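Local coordinates for protein HIAXHD3 (Humicola insolens, PDB 3ZXK) that probably removes arabinofuranose side chains from arabinoxylan as a family 43 glycoside hydrolase, a scaffold engineered to gain endo-xylanase activity, at residues D267-G271 with D464-F469; L402-A408 with F496-W502; L13-H17 with R375-P379. All coordinates share one frame; numbering follows the deposited sequence.

Contact 1. Residues D267-G271 with D464-F469. With AHR (alpha-L-arabinofuranose), chain C.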
loop_
_atom_site.group_PDB
_atom_site.type_symbol
_atom_site.label_atom_id
_atom_site.label_comp_id
_atom_site.label_asym_id
_atom_site.label_seq_id
_atom_site.Cartn_x
_atom_site.Cartn_y
_atom_site.Cartn_z
ATOM N N ASP A 267 -4.186 10.176 -8.100
ATOM C CA ASP A 267 -5.388 9.865 -7.295
ATOM C C ASP A 267 -6.420 9.036 -8.089
ATOM O O ASP A 267 -7.513 9.496 -8.416
ATOM C CB ASP A 267 -6.014 11.135 -6.679
ATOM C CG ASP A 267 -5.134 11.766 -5.587
ATOM O OD1 ASP A 267 -4.449 11.020 -4.866
ATOM O OD2 ASP A 267 -5.129 13.019 -5.455
ATOM N N ALA A 268 -6.058 7.797 -8.401
ATOM C CA ALA A 268 -6.846 6.950 -9.284
ATOM C C ALA A 268 -7.946 6.183 -8.543
ATOM O O ALA A 268 -8.120 4.980 -8.759
ATOM C CB ALA A 268 -5.913 5.992 -10.018
ATOM N N TYR A 269 -8.696 6.886 -7.681
ATOM C CA TYR A 269 -9.856 6.323 -6.998
ATOM C C TYR A 269 -10.892 5.924 -8.057
ATOM O O TYR A 269 -11.026 6.619 -9.082
ATOM C CB TYR A 269 -10.405 7.328 -5.998
ATOM C CG TYR A 269 -9.404 7.549 -4.888
ATOM C CD1 TYR A 269 -9.161 6.552 -3.952
ATOM C CD2 TYR A 269 -8.641 8.716 -4.813
ATOM C CE1 TYR A 269 -8.207 6.719 -2.953
ATOM C CE2 TYR A 269 -7.696 8.886 -3.812
ATOM C CZ TYR A 269 -7.488 7.879 -2.878
ATOM O OH TYR A 269 -6.537 8.050 -1.877
ATOM N N PRO A 270 -11.597 4.785 -7.857
ATOM C CA PRO A 270 -11.678 3.995 -6.618
ATOM C C PRO A 270 -10.585 2.942 -6.406
ATOM O O PRO A 270 -10.606 2.240 -5.406
ATOM C CB PRO A 270 -13.055 3.329 -6.729
ATOM C CG PRO A 270 -13.178 3.081 -8.199
ATOM C CD PRO A 270 -12.635 4.366 -8.820
ATOM N N GLY A 271 -9.633 2.840 -7.320
ATOM C CA GLY A 271 -8.554 1.882 -7.170
ATOM C C GLY A 271 -7.501 2.241 -6.133
ATOM O O GLY A 271 -6.862 1.351 -5.577
ATOM N N ASP A 464 -14.463 -3.321 -10.816
ATOM C CA ASP A 464 -14.033 -2.322 -11.782
ATOM C C ASP A 464 -13.470 -1.143 -11.005
ATOM O O ASP A 464 -14.210 -0.482 -10.241
ATOM C CB ASP A 464 -15.237 -1.881 -12.635
ATOM C CG ASP A 464 -14.858 -0.859 -13.714
ATOM O OD1 ASP A 464 -13.660 -0.581 -13.854
ATOM O OD2 ASP A 464 -15.746 -0.333 -14.412
ATOM N N ILE A 465 -12.169 -0.904 -11.140
ATOM C CA ILE A 465 -11.525 0.238 -10.487
ATOM C C ILE A 465 -11.077 1.283 -11.501
ATOM O O ILE A 465 -10.195 2.103 -11.212
ATOM C CB ILE A 465 -10.384 -0.146 -9.494
ATOM C CG1 ILE A 465 -9.294 -1.027 -10.140
ATOM C CG2 ILE A 465 -11.003 -0.840 -8.282
ATOM C CD1 ILE A 465 -7.981 -1.093 -9.368
ATOM N N THR A 466 -11.673 1.270 -12.689
ATOM C CA THR A 466 -11.351 2.314 -13.675
ATOM C C THR A 466 -11.505 3.692 -13.006
ATOM O O THR A 466 -12.531 3.939 -12.382
ATOM C CB THR A 466 -12.302 2.230 -14.889
ATOM O OG1 THR A 466 -12.215 0.920 -15.468
ATOM C CG2 THR A 466 -11.931 3.274 -15.953
ATOM N N PRO A 467 -10.479 4.564 -13.064
ATOM C CA PRO A 467 -10.534 5.820 -12.313
ATOM C C PRO A 467 -11.806 6.628 -12.594
ATOM O O PRO A 467 -12.276 6.728 -13.736
ATOM C CB PRO A 467 -9.260 6.548 -12.748
ATOM C CG PRO A 467 -8.317 5.432 -13.019
ATOM C CD PRO A 467 -9.151 4.371 -13.675
ATOM N N ALA A 468 -12.351 7.184 -11.525
ATOM C CA ALA A 468 -13.584 7.988 -11.637
ATOM C C ALA A 468 -13.490 9.196 -10.722
ATOM O O ALA A 468 -14.493 9.822 -10.420
ATOM C CB ALA A 468 -14.822 7.148 -11.330
ATOM N N PHE A 469 -12.266 9.547 -10.323
ATOM C CA PHE A 469 -12.071 10.617 -9.355
ATOM C C PHE A 469 -12.464 11.948 -9.987
ATOM O O PHE A 469 -12.077 12.258 -11.112
ATOM C CB PHE A 469 -10.596 10.648 -8.942
ATOM C CG PHE A 469 -10.318 11.407 -7.677
ATOM C CD1 PHE A 469 -10.980 11.094 -6.477
ATOM C CD2 PHE A 469 -9.339 12.379 -7.666
ATOM C CE1 PHE A 469 -10.675 11.774 -5.298
ATOM C CE2 PHE A 469 -9.027 13.060 -6.501
ATOM C CZ PHE A 469 -9.691 12.756 -5.314
HETATM O O5 AHR C . -6.622 14.063 -3.480
HETATM C C5 AHR C . -6.574 13.010 -2.497
HETATM C C4 AHR C . -5.357 13.131 -1.575
HETATM O O4 AHR C . -5.372 14.377 -0.884
HETATM C C3 AHR C . -3.983 13.145 -2.238
HETATM O O3 AHR C . -3.505 11.847 -2.558
HETATM C C2 AHR C . -3.080 13.776 -1.213
HETATM O O2 AHR C . -2.045 14.570 -1.824
HETATM C C1 AHR C . -4.032 14.674 -0.449
HETATM O O HOH W 1 -7.686 2.752 -10.319
#

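Contact 2. Residues L402-A408 with F496-W502. With XYP (beta-D-xylopyranose), chain B.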
loop_
_atom_site.group_PDB
_atom_site.type_symbol
_atom_site.label_atom_id
_atom_site.label_comp_id
_atom_site.label_asym_id
_atom_site.label_seq_id
_atom_site.Cartn_x
_atom_site.Cartn_y
_atom_site.Cartn_z
ATOM N N LEU A 402 -15.280 -7.123 -0.799
ATOM C CA LEU A 402 -14.766 -5.944 -1.479
ATOM C C LEU A 402 -14.636 -4.918 -0.357
ATOM O O LEU A 402 -15.651 -4.354 0.105
ATOM C CB LEU A 402 -15.763 -5.493 -2.544
ATOM C CG LEU A 402 -15.214 -4.248 -3.241
ATOM C CD1 LEU A 402 -14.113 -4.591 -4.233
ATOM C CD2 LEU A 402 -16.305 -3.507 -3.967
ATOM N N PHE A 403 -13.403 -4.745 0.141
ATOM C CA PHE A 403 -13.200 -4.124 1.439
ATOM C C PHE A 403 -12.731 -2.681 1.343
ATOM O O PHE A 403 -11.736 -2.378 0.714
ATOM C CB PHE A 403 -12.190 -4.953 2.276
ATOM C CG PHE A 403 -12.115 -4.516 3.717
ATOM C CD1 PHE A 403 -13.093 -4.915 4.646
ATOM C CD2 PHE A 403 -11.077 -3.696 4.154
ATOM C CE1 PHE A 403 -13.026 -4.479 5.977
ATOM C CE2 PHE A 403 -11.013 -3.255 5.479
ATOM C CZ PHE A 403 -11.984 -3.651 6.392
ATOM N N ARG A 404 -13.469 -1.807 2.009
ATOM C CA ARG A 404 -13.140 -0.399 2.181
ATOM C C ARG A 404 -14.212 0.164 3.125
ATOM O O ARG A 404 -14.992 -0.587 3.735
ATOM C CB ARG A 404 -13.101 0.344 0.839
ATOM C CG ARG A 404 -12.145 1.515 0.822
ATOM C CD ARG A 404 -12.365 2.424 -0.376
ATOM N NE ARG A 404 -11.389 3.509 -0.456
ATOM C CZ ARG A 404 -11.657 4.813 -0.308
ATOM N NH1 ARG A 404 -12.874 5.250 0.014
ATOM N NH2 ARG A 404 -10.685 5.702 -0.493
ATOM N N ASP A 405 -14.279 1.490 3.225
ATOM C CA ASP A 405 -15.270 2.148 4.087
ATOM C C ASP A 405 -16.727 2.025 3.585
ATOM O O ASP A 405 -17.641 2.225 4.365
ATOM C CB ASP A 405 -14.926 3.625 4.297
ATOM C CG ASP A 405 -14.809 4.405 2.998
ATOM O OD1 ASP A 405 -14.397 3.833 1.967
ATOM O OD2 ASP A 405 -15.107 5.614 3.033
ATOM N N ARG A 406 -16.928 1.740 2.298
ATOM C CA ARG A 406 -18.241 1.301 1.771
ATOM C C ARG A 406 -18.004 -0.050 1.142
ATOM O O ARG A 406 -17.347 -0.152 0.114
ATOM C CB ARG A 406 -18.782 2.266 0.711
ATOM C CG ARG A 406 -20.254 2.016 0.372
ATOM C CD ARG A 406 -20.599 2.444 -1.036
ATOM N NE ARG A 406 -20.690 3.902 -1.096
ATOM C CZ ARG A 406 -20.874 4.594 -2.209
ATOM N NH1 ARG A 406 -21.033 3.951 -3.371
ATOM N NH2 ARG A 406 -20.925 5.919 -2.151
ATOM N N ALA A 407 -18.532 -1.097 1.764
ATOM C CA ALA A 407 -18.137 -2.467 1.426
ATOM C C ALA A 407 -19.320 -3.386 1.084
ATOM O O ALA A 407 -20.459 -3.104 1.402
ATOM C CB ALA A 407 -17.330 -3.043 2.578
ATOM N N ALA A 408 -19.028 -4.538 0.487
ATOM C CA ALA A 408 -20.031 -5.560 0.188
ATOM C C ALA A 408 -19.280 -6.859 0.132
ATOM O O ALA A 408 -18.054 -6.870 -0.100
ATOM C CB ALA A 408 -20.722 -5.303 -1.163
ATOM N N PHE A 496 -22.759 -3.654 -7.099
ATOM C CA PHE A 496 -22.488 -2.799 -5.951
ATOM C C PHE A 496 -21.726 -1.557 -6.391
ATOM O O PHE A 496 -20.654 -1.673 -6.990
ATOM C CB PHE A 496 -21.706 -3.589 -4.898
ATOM C CG PHE A 496 -21.114 -2.741 -3.802
ATOM C CD1 PHE A 496 -21.910 -2.256 -2.757
ATOM C CD2 PHE A 496 -19.758 -2.433 -3.808
ATOM C CE1 PHE A 496 -21.345 -1.494 -1.739
ATOM C CE2 PHE A 496 -19.203 -1.649 -2.809
ATOM C CZ PHE A 496 -19.994 -1.187 -1.777
ATOM N N ALA A 497 -22.292 -0.386 -6.088
ATOM C CA ALA A 497 -21.697 0.889 -6.438
ATOM C C ALA A 497 -20.599 1.257 -5.428
ATOM O O ALA A 497 -20.815 1.258 -4.205
ATOM C CB ALA A 497 -22.756 1.979 -6.477
ATOM N N MET A 498 -19.441 1.616 -5.957
ATOM C CA MET A 498 -18.240 1.852 -5.144
ATOM C C MET A 498 -18.003 3.325 -4.904
ATOM O O MET A 498 -18.223 4.157 -5.801
ATOM C CB MET A 498 -17.035 1.246 -5.833
ATOM C CG MET A 498 -17.221 -0.231 -6.124
ATOM S SD MET A 498 -16.261 -0.770 -7.548
ATOM C CE MET A 498 -14.631 -0.545 -6.846
ATOM N N THR A 499 -17.536 3.681 -3.700
ATOM C CA THR A 499 -17.252 5.100 -3.430
ATOM C C THR A 499 -16.011 5.644 -4.166
ATOM O O THR A 499 -15.023 4.922 -4.336
ATOM C CB THR A 499 -17.138 5.393 -1.921
ATOM O OG1 THR A 499 -17.032 6.811 -1.740
ATOM C CG2 THR A 499 -15.941 4.667 -1.314
ATOM N N ASN A 500 -16.072 6.916 -4.596
ATOM C CA ASN A 500 -14.895 7.635 -5.139
ATOM C C ASN A 500 -14.225 8.556 -4.122
ATOM O O ASN A 500 -13.269 9.255 -4.471
ATOM C CB ASN A 500 -15.261 8.471 -6.371
ATOM C CG ASN A 500 -15.651 7.615 -7.545
ATOM O OD1 ASN A 500 -14.997 6.599 -7.839
ATOM N ND2 ASN A 500 -16.750 7.996 -8.211
ATOM N N SER A 501 -14.701 8.547 -2.875
ATOM C CA SER A 501 -14.144 9.396 -1.843
ATOM C C SER A 501 -12.688 9.027 -1.561
ATOM O O SER A 501 -12.314 7.842 -1.575
ATOM C CB SER A 501 -14.934 9.226 -0.557
ATOM O OG SER A 501 -14.365 10.007 0.488
ATOM N N TRP A 502 -11.898 10.041 -1.263
ATOM C CA TRP A 502 -10.498 9.870 -0.899
ATOM C C TRP A 502 -10.276 9.767 0.574
ATOM O O TRP A 502 -9.191 9.431 0.979
ATOM C CB TRP A 502 -9.658 11.001 -1.490
ATOM C CG TRP A 502 -10.036 12.380 -1.025
ATOM C CD1 TRP A 502 -10.836 13.309 -1.673
ATOM C CD2 TRP A 502 -9.605 13.046 0.215
ATOM N NE1 TRP A 502 -10.948 14.470 -0.926
ATOM C CE2 TRP A 502 -10.226 14.373 0.215
ATOM C CE3 TRP A 502 -8.790 12.683 1.291
ATOM C CZ2 TRP A 502 -10.010 15.289 1.246
ATOM C CZ3 TRP A 502 -8.599 13.599 2.327
ATOM C CH2 TRP A 502 -9.193 14.871 2.305
HETATM O O1 XYP B . -9.507 19.185 -2.754
HETATM C C1 XYP B . -8.319 18.723 -2.101
HETATM C C2 XYP B . -8.032 19.514 -0.818
HETATM C C3 XYP B . -6.727 19.008 -0.201
HETATM C C4 XYP B . -6.857 17.512 0.081
HETATM C C5 XYP B . -7.316 16.749 -1.172
HETATM O O2 XYP B . -7.928 20.916 -1.079
HETATM O O3 XYP B . -6.413 19.711 1.012
HETATM O O4 XYP B . -5.604 17.013 0.578
HETATM O O5 XYP B . -8.483 17.340 -1.770
#

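Contact 3. Residues L13-H17 with R375-P379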
loop_
_atom_site.group_PDB
_atom_site.type_symbol
_atom_site.label_atom_id
_atom_site.label_comp_id
_atom_site.label_asym_id
_atom_site.label_seq_id
_atom_site.Cartn_x
_atom_site.Cartn_y
_atom_site.Cartn_z
ATOM N N LEU A 13 2.534 0.629 -12.340
ATOM C CA LEU A 13 1.988 -0.429 -11.491
ATOM C C LEU A 13 0.594 0.029 -11.142
ATOM O O LEU A 13 0.431 1.093 -10.544
ATOM C CB LEU A 13 2.827 -0.582 -10.220
ATOM C CG LEU A 13 2.303 -1.609 -9.198
ATOM C CD1 LEU A 13 2.224 -3.024 -9.745
ATOM C CD2 LEU A 13 3.130 -1.567 -7.923
ATOM N N TRP A 14 -0.425 -0.734 -11.525
ATOM C CA TRP A 14 -1.790 -0.300 -11.277
ATOM C C TRP A 14 -2.306 -0.896 -10.000
ATOM O O TRP A 14 -3.310 -1.631 -9.991
ATOM C CB TRP A 14 -2.681 -0.693 -12.436
ATOM C CG TRP A 14 -3.867 0.229 -12.572
ATOM C CD1 TRP A 14 -4.735 0.658 -11.585
ATOM C CD2 TRP A 14 -4.338 0.849 -13.806
ATOM N NE1 TRP A 14 -5.694 1.474 -12.112
ATOM C CE2 TRP A 14 -5.505 1.640 -13.449
ATOM C CE3 TRP A 14 -3.918 0.813 -15.137
ATOM C CZ2 TRP A 14 -6.194 2.389 -14.390
ATOM C CZ3 TRP A 14 -4.618 1.575 -16.079
ATOM C CH2 TRP A 14 -5.735 2.331 -15.714
ATOM N N GLU A 15 -1.609 -0.608 -8.912
ATOM C CA GLU A 15 -1.992 -1.103 -7.582
ATOM C C GLU A 15 -1.696 0.018 -6.593
ATOM O O GLU A 15 -0.716 0.763 -6.750
ATOM C CB GLU A 15 -1.213 -2.376 -7.203
ATOM C CG GLU A 15 -1.597 -3.633 -8.001
ATOM C CD GLU A 15 -0.879 -4.912 -7.555
ATOM O OE1 GLU A 15 -0.457 -4.956 -6.383
ATOM O OE2 GLU A 15 -0.717 -5.870 -8.372
ATOM N N ASP A 16 -2.535 0.133 -5.562
ATOM C CA ASP A 16 -2.493 1.211 -4.578
ATOM C C ASP A 16 -1.216 1.159 -3.721
ATOM O O ASP A 16 -1.128 0.354 -2.805
ATOM C CB ASP A 16 -3.740 1.071 -3.704
ATOM C CG ASP A 16 -3.858 2.116 -2.648
ATOM O OD1 ASP A 16 -3.514 3.285 -2.917
ATOM O OD2 ASP A 16 -4.349 1.760 -1.550
ATOM N N HIS A 17 -0.269 2.061 -3.984
ATOM C CA HIS A 17 1.051 2.126 -3.271
ATOM C C HIS A 17 1.380 3.584 -3.036
ATOM O O HIS A 17 2.280 4.152 -3.663
ATOM C CB HIS A 17 2.153 1.325 -4.009
ATOM C CG HIS A 17 2.145 -0.158 -3.690
ATOM N ND1 HIS A 17 2.536 -0.650 -2.486
ATOM C CD2 HIS A 17 1.738 -1.248 -4.438
ATOM C CE1 HIS A 17 2.403 -1.995 -2.484
ATOM N NE2 HIS A 17 1.918 -2.359 -3.679
ATOM N N ARG A 375 -4.358 -5.911 -2.583
ATOM C CA ARG A 375 -4.647 -4.834 -3.550
ATOM C C ARG A 375 -5.277 -5.381 -4.810
ATOM O O ARG A 375 -4.937 -6.467 -5.245
ATOM C CB ARG A 375 -3.372 -4.067 -3.897
ATOM C CG ARG A 375 -2.812 -3.342 -2.700
ATOM C CD ARG A 375 -1.377 -2.901 -2.943
ATOM N NE ARG A 375 -0.823 -2.252 -1.753
ATOM C CZ ARG A 375 -0.357 -2.903 -0.678
ATOM N NH1 ARG A 375 -0.319 -4.249 -0.649
ATOM N NH2 ARG A 375 0.144 -2.198 0.346
ATOM N N ILE A 376 -6.201 -4.612 -5.378
ATOM C CA ILE A 376 -6.804 -4.932 -6.672
ATOM C C ILE A 376 -5.929 -4.287 -7.773
ATOM O O ILE A 376 -5.622 -3.087 -7.700
ATOM C CB ILE A 376 -8.255 -4.373 -6.739
ATOM C CG1 ILE A 376 -9.166 -5.000 -5.640
ATOM C CG2 ILE A 376 -8.847 -4.627 -8.129
ATOM C CD1 ILE A 376 -10.510 -4.309 -5.470
ATOM N N ALA A 377 -5.572 -5.057 -8.802
ATOM C CA ALA A 377 -4.863 -4.476 -9.938
ATOM C C ALA A 377 -5.866 -3.948 -10.951
ATOM O O ALA A 377 -6.896 -4.553 -11.192
ATOM C CB ALA A 377 -3.916 -5.488 -10.587
ATOM N N GLY A 378 -5.558 -2.801 -11.545
ATOM C CA GLY A 378 -6.499 -2.137 -12.418
ATOM C C GLY A 378 -6.163 -2.274 -13.883
ATOM O O GLY A 378 -5.077 -2.710 -14.243
ATOM N N PRO A 379 -7.086 -1.835 -14.738
ATOM C CA PRO A 379 -8.326 -1.152 -14.318
ATOM C C PRO A 379 -9.475 -2.063 -13.857
ATOM O O PRO A 379 -10.386 -1.564 -13.190
ATOM C CB PRO A 379 -8.736 -0.381 -15.584
ATOM C CG PRO A 379 -8.180 -1.216 -16.708
ATOM C CD PRO A 379 -6.860 -1.748 -16.200
HETATM O O HOH W 2 -5.272 -0.948 -6.106
#

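Contact 1. Residues D267-G271 with D464-F469
D267 backs onto F469 and faces the sugar at the same time. With CG set beside its own backbone N (chi1 -69°), its carboxylate takes two hydroxyls of the bound arabinofuranose: OD1 accepts from AHR O3 at 2.6 Å and OD2 from AHR O5 at 2.7 Å. Behind the carboxylate, D267 CB lies 3.6 Å from F469 CE2, so the phenyl ring packs against the stem of a sugar-binding side chain while CZ of the same ring comes near AHR O5. A268 is the centre of an inverse gamma turn. Its methyl touches the ring of P467, and one water donates to both A268 O and I465 O, tying the two backbones together. Y269 makes the direct backbone link, its O accepting from A468 N at 2.8 Å on a nearly straight line (172°) and in the carbonyl plane. The Y269 ring runs alongside F469, pointing the same way; CD2 lies over one face of the phenyl near its rim, 3.7 Å from F469 CE1, with the planes 51° apart. Its hydroxyl is hydrogen-bonded to F505 O. P270, after a cis peptide bond, sets CD 3.6 Å from T466 O, with CG 4.0 Å from I465 CA. G271 CA packs 3.6 Å from I465 CB, and a side-chain carbon on this glycine would run into I465 CD1. The first segment joins strands 260-267 and 273-282 of a four-stranded catalytic-domain sheet, and the loop against it joins strands 457-464 and 476-482 of the C-terminal domain's seven-stranded sheet.

Contact 2. Residues L402-A408 with F496-W502
Hairpin atoms meet the F496 ring at a face, at an edge and obliquely. A408 CB sits over one face, 3.7 Å from the ring centroid and only 15° off the normal, a CH-pi contact. R406 O comes to the ring edge, in plane, 3.4 Å from F496 CZ, and L402 approaches obliquely, its CD2 3.6 Å from F496 CD2. R406 stands across this aromatic, its guanidinium plane 85° from the phenyl plane, and a bend at chi3 (-75°) brings the group back to the backbone of the other segment. There NH1 donates to A497 O at 2.8 Å; the acceptor lies in the guanidinium plane, yet the donor stands above the plane of the carbonyl. T499 N lies over one face of the same guanidinium, and E474 gives NH1 a salt bridge as well. R404 reaches out extended and forks both terminal nitrogens onto S501 O through weak bonds, NH2 at 2.9 Å, while its NE is hydrogen-bonded to T506 O. NH1 also forms a salt bridge with D405 OD1, and T499 CG2 packs 3.4 Å from R404 NH1, the two side chains crossing at about a right angle. T499 OG1 accepts from S501 N in an ST turn, which leads the chain on to W502, whose indole offers a face to xylose, CZ2 lying 3.9 Å from XYP C5. This is the face-to-face packing of a concanavalin A-like beta sandwich: a tight hairpin of one sheet meets the edge strand 490-497 of the other, whose continuing loop enters the glycan pocket.

Contact 3. Residues L13-H17 with R375-P379
An inverse gamma turn centred on W14 carries this junction between the catalytic domain and the C-terminal beta sandwich, with W14 meeting G378 and P379. The indole lies flat beneath them: G378 CA stands 3.5 Å from the centroid of its five-membered ring, and P379 CD 4.1 Å from that of the six-membered ring, both over the same face. CG of W14 is anti to the backbone N (chi1 -153°), which spreads the ring under the cis peptide bond between G378 and P379. Replacing this tryptophan with an alanine would probably open a gap under G378 and P379 and take away both CH-pi contacts. W14 O accepts from G378 N at 3.0 Å, and a water bridges D16 N to I376 O. At the other end R375 stretches out so that NE donates to D16 O at 2.8 Å, in the guanidinium plane. That guanidinium also stacks on the H17 ring, planes 7° apart and centres 4.0 Å apart. H17 ND1 is hydrogen-bonded to S33 OG and R375 NH2 forms a salt bridge with E334. This is a loop-to-loop domain interface, joined by one backbone hydrogen bond, an arginine-to-carbonyl bond, flat stacking and a bridging water.

Overall arrangement
Contacts 1 and 3 are patches of one seam between the family 43 catalytic domain, a five-bladed beta-propeller in this family, and the concanavalin A-like domain; their centres lie about 10 Å apart, joined by a probable hydrogen bond from I465 N to P379 O. Contact 2 lies within the second domain, its centre about 11 Å from that of contact 1 and about 15 Å from that of contact 3; its N500 packs against P270 and A468. Along the chain contact 3 closes before contact 2 opens, whereas contact 1 alternates with both. F469 and W502 of the C-terminal domain line the glycan pocket beside D267, so the way the two domains are joined probably shapes the substrate site.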